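PDB 3HE0: transcriptional regulator, TetR family, which probably binds cis-regulatory DNA as a dimeric transcription factor of the TetR family, using an N-terminal helix-turn-helix domain. Local coordinates for residues A[11-14]-A[15-19]; A[32-35]-A[36-39]; A[45-48]-A[49-53]; A[82-85]-A[86-89]; A[150-153]-A[154-157]. All blocks are in the same frame, centred on the assembly; numbering follows the deposited sequence.

Contact 1 (A[11-14]-A[15-19]); sequences DKRD and QILAA. With SO4 (sulfate ion), chain E.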
# COMPACT_ATOMS: atom_id res chain seq x y z
N ASP A 11 -35.09 -5.21 2.49
CA ASP A 11 -33.90 -4.50 3.06
C ASP A 11 -32.86 -4.14 1.98
O ASP A 11 -32.21 -5.03 1.38
CB ASP A 11 -33.26 -5.35 4.16
CG ASP A 11 -32.13 -4.61 4.88
OD1 ASP A 11 -32.21 -4.45 6.11
OD2 ASP A 11 -31.18 -4.19 4.21
N LYS A 12 -32.68 -2.84 1.76
CA LYS A 12 -31.89 -2.36 0.63
C LYS A 12 -30.48 -2.01 1.03
O LYS A 12 -29.75 -1.39 0.29
CB LYS A 12 -32.57 -1.12 0.06
CG LYS A 12 -34.04 -1.29 -0.27
CD LYS A 12 -34.23 -2.33 -1.31
CE LYS A 12 -35.72 -2.59 -1.55
NZ LYS A 12 -35.91 -3.60 -2.64
N ARG A 13 -30.10 -2.38 2.24
CA ARG A 13 -28.85 -1.90 2.80
C ARG A 13 -27.63 -2.33 1.98
O ARG A 13 -26.76 -1.53 1.66
CB ARG A 13 -28.70 -2.43 4.21
CG ARG A 13 -27.45 -1.96 4.87
CD ARG A 13 -27.36 -2.55 6.21
NE ARG A 13 -26.33 -1.88 6.96
CZ ARG A 13 -25.06 -2.24 6.99
NH1 ARG A 13 -24.20 -1.52 7.70
NH2 ARG A 13 -24.64 -3.31 6.33
N ASP A 14 -27.57 -3.63 1.69
CA ASP A 14 -26.48 -4.19 0.89
C ASP A 14 -26.43 -3.60 -0.52
O ASP A 14 -25.37 -3.26 -1.01
CB ASP A 14 -26.66 -5.71 0.75
CG ASP A 14 -26.49 -6.45 2.07
OD1 ASP A 14 -25.57 -6.12 2.87
OD2 ASP A 14 -27.27 -7.39 2.30
N GLN A 15 -27.59 -3.46 -1.16
CA GLN A 15 -27.68 -2.83 -2.47
C GLN A 15 -27.06 -1.42 -2.46
O GLN A 15 -26.28 -1.03 -3.34
CB GLN A 15 -29.14 -2.79 -2.91
CG GLN A 15 -29.36 -2.25 -4.29
CD GLN A 15 -30.83 -2.35 -4.69
OE1 GLN A 15 -31.42 -3.43 -4.66
NE2 GLN A 15 -31.42 -1.23 -5.09
N ILE A 16 -27.38 -0.67 -1.41
CA ILE A 16 -26.88 0.68 -1.28
C ILE A 16 -25.39 0.66 -1.02
O ILE A 16 -24.66 1.52 -1.55
CB ILE A 16 -27.61 1.46 -0.10
CG1 ILE A 16 -29.10 1.65 -0.43
CG2 ILE A 16 -26.93 2.80 0.16
CD1 ILE A 16 -30.02 2.03 0.83
N LEU A 17 -24.95 -0.27 -0.17
CA LEU A 17 -23.52 -0.41 0.11
C LEU A 17 -22.75 -0.82 -1.14
O LEU A 17 -21.66 -0.33 -1.38
CB LEU A 17 -23.24 -1.41 1.23
CG LEU A 17 -23.44 -0.91 2.66
CD1 LEU A 17 -23.08 -2.00 3.62
CD2 LEU A 17 -22.65 0.37 2.98
N ALA A 18 -23.35 -1.71 -1.91
CA ALA A 18 -22.77 -2.14 -3.19
C ALA A 18 -22.63 -0.96 -4.14
O ALA A 18 -21.56 -0.74 -4.66
CB ALA A 18 -23.60 -3.24 -3.82
N ALA A 19 -23.70 -0.17 -4.31
CA ALA A 19 -23.63 1.03 -5.18
C ALA A 19 -22.56 1.99 -4.66
O ALA A 19 -21.73 2.49 -5.42
CB ALA A 19 -24.97 1.74 -5.24
S SO4 E . -21.56 -5.43 7.06
O1 SO4 E . -20.19 -5.87 7.31
O2 SO4 E . -22.38 -5.86 8.20
O3 SO4 E . -21.59 -3.97 6.89
O4 SO4 E . -22.10 -6.04 5.85
O HOH W 1 -30.12 -4.95 -0.16
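Ala18 N donates to Asp14 O at 2.7 Å, the shortest of three successive main-chain bonds that wind the first turns of helix 13-27. The bonds before it run from Leu17 N to Arg13 O and from Ile16 N to Lys12 O. Lys12 holds the N-cap position, and two of the amides ahead of the regular ladder, those of Arg13 and Gln15, find other acceptors. Asp11 OD2 takes the N-H of Arg13 at 2.9 Å, which makes an Asx turn. One water does similar work for Gln15, donating to Asp11 O at 2.6 Å while accepting from Gln15 N at 3.1 Å, and so ties the peptide entering the helix to its first turn.

Two side-chain pairs lie along the helix. Arg13 is fully stretched (chi1 -179°, chi2 -178°), and its guanidinium ends beside Leu17, whose CD1 sits over one face at 3.4 Å from Arg13 NH2. At the edge of the same group, Arg13 NH2 meets sulfate O3 in plane at 3.2 Å by a nearly straight bond (167°). Arg13 NH1 forms a salt bridge with Glu61. The sulfate probably came from the crystallisation liquor. In the other pair, Ile16 turns CG1 back to within 3.2 Å of Lys12 O, and its CD1 reaches Lys12 CB.

Leu17 also packs on Leu58 and Val62 of helix 55-74, while Ile16 meets Leu37, Tyr51 and Phe52. This is the capped start of the first helix of a TetR-type DNA-binding domain, with its inner face packed against the predicted helix-turn-helix and helix 55-74.

Contact 2 (A[32-35]-A[36-39]); sequences LSMQ and KLAN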
# COMPACT_ATOMS: atom_id res chain seq x y z
N LEU A 32 -18.32 11.22 -3.22
CA LEU A 32 -19.61 10.56 -3.14
C LEU A 32 -20.77 11.54 -2.95
O LEU A 32 -20.75 12.39 -2.06
CB LEU A 32 -19.61 9.52 -2.02
CG LEU A 32 -20.84 8.62 -1.94
CD1 LEU A 32 -20.80 7.52 -2.97
CD2 LEU A 32 -20.92 8.01 -0.59
N SER A 33 -21.77 11.38 -3.81
CA SER A 33 -23.01 12.15 -3.77
C SER A 33 -24.16 11.27 -3.34
O SER A 33 -24.36 10.20 -3.92
CB SER A 33 -23.34 12.67 -5.17
OG SER A 33 -24.75 12.78 -5.31
N MSE A 34 -24.95 11.72 -2.38
CA MSE A 34 -26.10 10.93 -1.97
C MSE A 34 -27.09 10.74 -3.14
O MSE A 34 -27.77 9.71 -3.22
CB MSE A 34 -26.79 11.56 -0.77
CG MSE A 34 -25.93 11.56 0.51
SE MSE A 34 -25.31 9.81 1.13
CE MSE A 34 -26.34 9.54 2.78
N GLN A 35 -27.13 11.70 -4.05
CA GLN A 35 -28.04 11.66 -5.19
C GLN A 35 -27.65 10.59 -6.22
O GLN A 35 -28.48 9.79 -6.65
CB GLN A 35 -28.13 13.03 -5.87
CG GLN A 35 -29.37 13.22 -6.75
CD GLN A 35 -30.66 13.17 -5.95
OE1 GLN A 35 -31.46 12.24 -6.12
NE2 GLN A 35 -30.88 14.14 -5.06
N LYS A 36 -26.39 10.60 -6.62
CA LYS A 36 -25.91 9.62 -7.60
C LYS A 36 -25.97 8.24 -6.97
O LYS A 36 -26.27 7.26 -7.65
CB LYS A 36 -24.48 9.94 -8.09
CG LYS A 36 -24.27 9.79 -9.62
CD LYS A 36 -23.32 8.64 -10.03
CE LYS A 36 -23.04 8.65 -11.56
NZ LYS A 36 -22.13 7.56 -12.07
N LEU A 37 -25.71 8.18 -5.66
CA LEU A 37 -25.80 6.93 -4.93
C LEU A 37 -27.19 6.38 -5.11
O LEU A 37 -27.35 5.23 -5.50
CB LEU A 37 -25.47 7.11 -3.44
CG LEU A 37 -25.53 5.85 -2.56
CD1 LEU A 37 -24.52 4.79 -3.00
CD2 LEU A 37 -25.28 6.21 -1.14
N ALA A 38 -28.19 7.21 -4.87
CA ALA A 38 -29.57 6.75 -4.93
C ALA A 38 -29.90 6.32 -6.36
O ALA A 38 -30.54 5.28 -6.56
CB ALA A 38 -30.53 7.83 -4.41
N ASN A 39 -29.44 7.12 -7.32
CA ASN A 39 -29.57 6.80 -8.75
C ASN A 39 -28.93 5.45 -9.11
O ASN A 39 -29.56 4.60 -9.73
CB ASN A 39 -28.93 7.90 -9.64
CG ASN A 39 -29.71 9.23 -9.61
OD1 ASN A 39 -30.86 9.28 -9.22
ND2 ASN A 39 -29.06 10.30 -10.03
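Ser33, the N-cap residue of helix 34-41, reaches forward with its hydroxyl to Lys36, where OG accepts from Lys36 N at 3.0 Å along an almost straight N-H (170°). The same oxygen takes a second, weak bond from Gln35 N, so one side chain serves two amides of the first turn. The main chain of Ser33 contributes as well, its O accepting from Leu37 N at 3.0 Å. Just before this cap, Leu32 O is held by a hydrogen bond from Lys55 NZ of helix 55-74.

Met34, present as selenomethionine, comes next. Its O binds Ala38 N at 3.0 Å, and the methyl of Ala38 lies 3.5 Å from that oxygen. Its side chain starts out away from the next turn, yet SE comes within 4.3 Å of Leu37 CD2, a loose apolar contact. Leu37 has CG anti to its backbone N (chi1 180°), which places its branches between helices: they pack on Ala19 and Ala20 of helix 13-27, on Ile48 and on Leu58.

Gln35 closes the segment on the exposed side. Gln35 O accepts from Asn39 N at 2.9 Å. Asn39 has CG beside its own backbone N (chi1 -69°), which brings CG to 3.3 Å from the same oxygen.

Buried Leu37 and Ala38 thus share a helix with exposed Gln35, Lys36 and Asn39. The whole is the serine-capped first helix of the predicted helix-turn-helix motif.

Contact 3 (A[45-48]-A[49-53]); sequences AGTI and YRYFS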
# COMPACT_ATOMS: atom_id res chain seq x y z
N ALA A 45 -33.83 8.88 -2.87
CA ALA A 45 -32.94 9.48 -1.84
C ALA A 45 -33.42 9.19 -0.45
O ALA A 45 -32.64 8.92 0.45
CB ALA A 45 -32.85 10.99 -2.03
N GLY A 46 -34.73 9.29 -0.25
CA GLY A 46 -35.30 9.08 1.08
C GLY A 46 -35.01 7.69 1.61
O GLY A 46 -34.79 7.52 2.80
N THR A 47 -34.97 6.69 0.73
CA THR A 47 -34.61 5.34 1.13
C THR A 47 -33.22 5.28 1.78
O THR A 47 -33.02 4.53 2.72
CB THR A 47 -34.71 4.38 -0.05
OG1 THR A 47 -36.09 4.35 -0.46
CG2 THR A 47 -34.25 2.97 0.30
N ILE A 48 -32.27 6.07 1.31
CA ILE A 48 -30.94 6.00 1.87
C ILE A 48 -30.94 6.41 3.34
O ILE A 48 -30.20 5.84 4.16
CB ILE A 48 -29.95 6.88 1.09
CG1 ILE A 48 -29.76 6.28 -0.30
CG2 ILE A 48 -28.58 6.98 1.85
CD1 ILE A 48 -29.26 7.24 -1.30
N TYR A 49 -31.75 7.40 3.67
CA TYR A 49 -31.84 7.89 5.04
C TYR A 49 -32.62 7.00 5.99
O TYR A 49 -32.61 7.25 7.19
CB TYR A 49 -32.35 9.33 5.04
CG TYR A 49 -31.33 10.25 4.38
CD1 TYR A 49 -30.18 10.61 5.04
CD2 TYR A 49 -31.51 10.70 3.09
CE1 TYR A 49 -29.23 11.43 4.46
CE2 TYR A 49 -30.57 11.54 2.49
CZ TYR A 49 -29.43 11.90 3.20
OH TYR A 49 -28.46 12.71 2.63
N ARG A 50 -33.25 5.96 5.48
CA ARG A 50 -33.86 4.95 6.33
C ARG A 50 -32.86 3.93 6.82
O ARG A 50 -33.19 3.08 7.67
CB ARG A 50 -34.97 4.25 5.59
CG ARG A 50 -36.05 5.23 5.12
CD ARG A 50 -37.38 4.60 5.09
NE ARG A 50 -37.49 3.78 3.92
CZ ARG A 50 -37.91 4.24 2.75
NH1 ARG A 50 -38.25 5.52 2.62
NH2 ARG A 50 -37.96 3.41 1.72
N TYR A 51 -31.65 4.02 6.29
CA TYR A 51 -30.56 3.09 6.60
C TYR A 51 -29.33 3.78 7.13
O TYR A 51 -28.68 3.21 7.95
CB TYR A 51 -30.15 2.23 5.39
CG TYR A 51 -31.23 1.32 4.95
CD1 TYR A 51 -31.40 0.07 5.53
CD2 TYR A 51 -32.12 1.72 3.97
CE1 TYR A 51 -32.45 -0.77 5.11
CE2 TYR A 51 -33.15 0.93 3.59
CZ TYR A 51 -33.32 -0.31 4.15
OH TYR A 51 -34.38 -1.07 3.69
N PHE A 52 -29.01 4.99 6.66
CA PHE A 52 -27.79 5.69 7.10
C PHE A 52 -28.17 7.09 7.52
O PHE A 52 -28.94 7.73 6.83
CB PHE A 52 -26.79 5.74 5.94
CG PHE A 52 -26.48 4.39 5.40
CD1 PHE A 52 -25.58 3.56 6.07
CD2 PHE A 52 -27.14 3.91 4.30
CE1 PHE A 52 -25.30 2.27 5.60
CE2 PHE A 52 -26.89 2.62 3.83
CZ PHE A 52 -25.93 1.81 4.48
N SER A 53 -27.67 7.57 8.66
CA SER A 53 -28.07 8.90 9.12
C SER A 53 -27.54 10.01 8.23
O SER A 53 -28.23 10.98 8.00
CB SER A 53 -27.66 9.14 10.56
OG SER A 53 -26.39 8.61 10.83
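Thr47 and Arg50 meet in the short helix 45-49 and the turn that follows. This is the second helix of the predicted helix-turn-helix, the one that in TetR-family repressors generally enters the DNA groove. The Arg50 chain bends at chi2 and chi3, so that its guanidinium folds back and lies flat over Thr47, with Thr47 CA 3.7 Å above the plane and over its centre. Arg50 NH2 is also close to Thr47 OG1, but the angle is too poor for a hydrogen bond, so the contact is van der Waals packing over the guanidinium face.

Beside it, Tyr51 runs alongside Thr47 in the same direction. The edge of its ring approaches the backbone, CD2 standing 3.2 Å from Thr47 O, while CE2 touches Thr47 CG2 at 4.0 Å. Ile48 CG2 reaches Phe52 CD2 at 4.2 Å.

These rings are set by the chain beneath them. Ile48 O accepts from both Phe52 N, at 2.9 Å, and Tyr51 N, at 3.2 Å. Further out, Ile48 packs on Met34 and Ala38 of helix 34-41, Phe52 lies against Leu17, and Tyr51 OH is bonded to Lys12 N. On the exposed side, the Tyr49 ring brings CD2 to 3.4 Å from Ala45 O.

Contact 4 (A[82-85]-A[86-89]); sequences MPLK and ERYR. Unlike the reference sequence in segment 86-89: Arg87 (reference Cys).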
# COMPACT_ATOMS: atom_id res chain seq x y z
N MSE A 82 -5.71 -28.04 7.98
CA MSE A 82 -4.55 -28.02 7.06
C MSE A 82 -3.25 -27.82 7.85
O MSE A 82 -3.27 -27.26 8.96
CB MSE A 82 -4.67 -26.88 6.03
CG MSE A 82 -5.84 -26.94 5.01
SE MSE A 82 -5.96 -25.32 3.77
CE MSE A 82 -7.57 -25.86 2.74
N PRO A 83 -2.11 -28.27 7.30
CA PRO A 83 -0.83 -27.88 7.87
C PRO A 83 -0.58 -26.37 7.76
O PRO A 83 -1.21 -25.69 6.93
CB PRO A 83 0.19 -28.66 7.02
CG PRO A 83 -0.57 -29.80 6.50
CD PRO A 83 -1.95 -29.29 6.25
N LEU A 84 0.32 -25.86 8.60
CA LEU A 84 0.56 -24.42 8.71
C LEU A 84 0.87 -23.83 7.36
O LEU A 84 0.21 -22.90 6.91
CB LEU A 84 1.74 -24.12 9.65
CG LEU A 84 1.49 -23.94 11.15
CD1 LEU A 84 2.74 -23.39 11.73
CD2 LEU A 84 0.33 -23.03 11.45
N LYS A 85 1.87 -24.41 6.69
CA LYS A 85 2.38 -23.84 5.44
C LYS A 85 1.33 -23.80 4.33
O LYS A 85 1.38 -22.93 3.47
CB LYS A 85 3.64 -24.55 4.97
CG LYS A 85 4.41 -23.79 3.87
CD LYS A 85 5.84 -24.31 3.79
CE LYS A 85 6.63 -23.77 2.62
NZ LYS A 85 8.04 -24.20 2.76
N GLU A 86 0.38 -24.71 4.37
CA GLU A 86 -0.64 -24.78 3.36
C GLU A 86 -1.69 -23.75 3.63
O GLU A 86 -2.22 -23.14 2.69
CB GLU A 86 -1.27 -26.19 3.32
CG GLU A 86 -2.39 -26.34 2.29
CD GLU A 86 -2.02 -25.73 0.91
OE1 GLU A 86 -0.86 -25.91 0.42
OE2 GLU A 86 -2.89 -25.04 0.32
N ARG A 87 -2.04 -23.57 4.90
CA ARG A 87 -2.91 -22.44 5.24
C ARG A 87 -2.24 -21.12 4.81
O ARG A 87 -2.89 -20.26 4.25
CB ARG A 87 -3.20 -22.41 6.74
CG ARG A 87 -4.10 -23.52 7.21
CD ARG A 87 -4.47 -23.34 8.66
NE ARG A 87 -3.61 -24.15 9.50
CZ ARG A 87 -3.34 -23.90 10.78
NH1 ARG A 87 -2.55 -24.72 11.45
NH2 ARG A 87 -3.84 -22.84 11.41
N TYR A 88 -0.95 -21.00 5.06
CA TYR A 88 -0.21 -19.80 4.66
C TYR A 88 -0.31 -19.59 3.15
O TYR A 88 -0.68 -18.51 2.68
CB TYR A 88 1.24 -19.87 5.13
CG TYR A 88 2.06 -18.68 4.69
CD1 TYR A 88 2.04 -17.50 5.41
CD2 TYR A 88 2.81 -18.72 3.53
CE1 TYR A 88 2.78 -16.39 4.98
CE2 TYR A 88 3.56 -17.60 3.11
CZ TYR A 88 3.53 -16.46 3.84
OH TYR A 88 4.26 -15.36 3.43
N ARG A 89 -0.03 -20.65 2.38
CA ARG A 89 -0.03 -20.56 0.93
C ARG A 89 -1.41 -20.19 0.41
O ARG A 89 -1.52 -19.41 -0.54
CB ARG A 89 0.43 -21.89 0.28
CG ARG A 89 0.50 -21.86 -1.26
CD ARG A 89 1.00 -23.19 -1.89
NE ARG A 89 2.43 -23.32 -1.72
CZ ARG A 89 3.03 -24.01 -0.75
NH1 ARG A 89 4.36 -24.04 -0.70
NH2 ARG A 89 2.32 -24.68 0.17
O HOH W 2 -2.05 -27.83 11.47
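Arg87, which replaces the cysteine of the reference sequence, wraps back over the start of helix 84-97. Its CB lies 3.4 Å from Leu84 O. From there CG, placed beside the backbone N (chi1 -70°), rests on Met82 CB at 3.6 Å. The chain then bends at chi3 (-98°), and NE donates to Met82 O at 3.2 Å, approaching from above the carbonyl plane instead of on a lone pair. At the tip, Leu84 CD2 lies over one face of the guanidinium, 3.3 Å from NH1. The same NH1 gives a weak bond to a water molecule, which in turn donates to Met82 O at 2.8 Å. Met82 O is therefore gripped twice, directly and through water, ahead of Pro83, the N-cap residue, which has no N-H to offer. Pro83 O begins the regular ladder by accepting from Arg87 N.

Other pairs of the turn touch only at longer range. Met82, a selenomethionine, sets SE 4.0 Å from Glu86 CG. Lys85 CE lies 4.0 Å from Arg89 NH1, and Glu86 OE1 reaches Arg89 NH2 only in a long, weak salt bridge. Helix 179-193 supplies the stronger partners: Glu187 for Lys85, Glu183 for Arg89, and Trp190 in a cation-pi contact with Lys85. Tyr88, bonded to Ser189, faces the same helix.

The nearness of Lys85 and Arg89 is probably offset by the acids of helix 179-193, with a weak contribution from Glu86, and the same salt bridges join the two helices in the C-terminal domain.

Contact 5 (A[150-153]-A[154-157]); sequences LDNE and VLSG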
# COMPACT_ATOMS: atom_id res chain seq x y z
N LEU A 150 7.15 -12.74 17.15
CA LEU A 150 6.91 -11.32 16.97
C LEU A 150 5.42 -11.15 17.05
O LEU A 150 4.68 -12.12 16.82
CB LEU A 150 7.47 -10.85 15.60
CG LEU A 150 8.99 -11.01 15.42
CD1 LEU A 150 9.44 -10.60 14.00
CD2 LEU A 150 9.81 -10.22 16.47
N ASP A 151 4.95 -9.96 17.37
CA ASP A 151 3.51 -9.69 17.34
C ASP A 151 2.95 -10.08 15.98
O ASP A 151 3.64 -9.90 14.94
CB ASP A 151 3.23 -8.20 17.57
CG ASP A 151 1.71 -7.88 17.66
OD1 ASP A 151 1.17 -7.88 18.79
OD2 ASP A 151 1.06 -7.65 16.60
N ASN A 152 1.70 -10.55 15.98
CA ASN A 152 1.03 -10.94 14.74
C ASN A 152 0.93 -9.79 13.73
O ASN A 152 0.92 -10.03 12.53
CB ASN A 152 -0.38 -11.50 15.03
CG ASN A 152 -0.36 -12.84 15.76
OD1 ASN A 152 0.70 -13.38 16.06
ND2 ASN A 152 -1.54 -13.38 16.05
N GLU A 153 0.89 -8.55 14.20
CA GLU A 153 0.92 -7.38 13.32
C GLU A 153 2.23 -7.26 12.56
O GLU A 153 2.24 -6.84 11.38
CB GLU A 153 0.67 -6.09 14.11
CG GLU A 153 -0.81 -5.86 14.49
CD GLU A 153 -1.72 -5.69 13.27
OE1 GLU A 153 -1.25 -5.11 12.25
OE2 GLU A 153 -2.90 -6.14 13.31
N VAL A 154 3.34 -7.63 13.22
CA VAL A 154 4.66 -7.59 12.59
C VAL A 154 4.78 -8.78 11.62
O VAL A 154 5.17 -8.62 10.47
CB VAL A 154 5.76 -7.60 13.65
CG1 VAL A 154 7.18 -7.68 13.01
CG2 VAL A 154 5.63 -6.37 14.55
N LEU A 155 4.39 -9.96 12.06
CA LEU A 155 4.42 -11.13 11.19
C LEU A 155 3.58 -10.85 9.92
O LEU A 155 4.00 -11.15 8.80
CB LEU A 155 3.90 -12.36 11.94
CG LEU A 155 4.77 -12.83 13.12
CD1 LEU A 155 4.08 -14.01 13.83
CD2 LEU A 155 6.20 -13.18 12.67
N SER A 156 2.42 -10.22 10.09
CA SER A 156 1.57 -9.92 8.94
C SER A 156 2.26 -8.92 8.01
O SER A 156 2.30 -9.12 6.79
CB SER A 156 0.20 -9.40 9.36
OG SER A 156 -0.67 -9.25 8.21
N GLY A 157 2.84 -7.87 8.60
CA GLY A 157 3.56 -6.86 7.82
C GLY A 157 4.72 -7.44 7.02
O GLY A 157 5.02 -6.95 5.96
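Asp151 starts helix 152-158 with its main chain and caps it with its carboxylate. Its O accepts from Leu155 N at 3.0 Å and takes a weak second bond from Val154 N. The carboxylate has CG anti to the backbone N (chi1 -176°), which brings OD2 within 2.6 Å of Glu153 N, an N-cap bond on the anti side of the oxygen.

Around this cap the polar side chains find partners beyond the turn. Asn152 is bonded to Lys142, Asp135 and Asn139, Ser156 to Glu161, and Glu153 forms a salt bridge with Lys169 of the second subunit.

Leu150, just before the cap, folds its side chain against the turn it precedes. CD1 meets Val154 CG1 at 3.8 Å, while CB touches Leu155 CD2 at 4.0 Å. Leu155 turns its other branch to the main chain, CD1 lying 3.6 Å from Leu150 O. Val154 and Asp151 then pack on Tyr175 of the second subunit.

The helix start thus serves the dimer interface as well as its own fold. The short bond from Glu153 N and the positive end of the helix would both be expected to favour the ionised form of Asp151.

From the N terminus the five contacts come in series, each joining adjoining pieces of chain at one helix end, so none closes a long loop and none nests in or crosses another. Contacts 1, 2 and 3 lie 11 to 12 Å apart between centres and touch one another: Leu37 CD1 of contact 2 packs on Ile16 O, Ile48 CD1 of contact 3 on Ala38 CB, and Tyr51 of contact 3 on Ile16. Together they assemble the three-helix DNA-binding domain. Contacts 4 and 5, about 17 Å apart between centres and not touching, mark helix starts in the C-terminal domain, across the chain's centre from the first three.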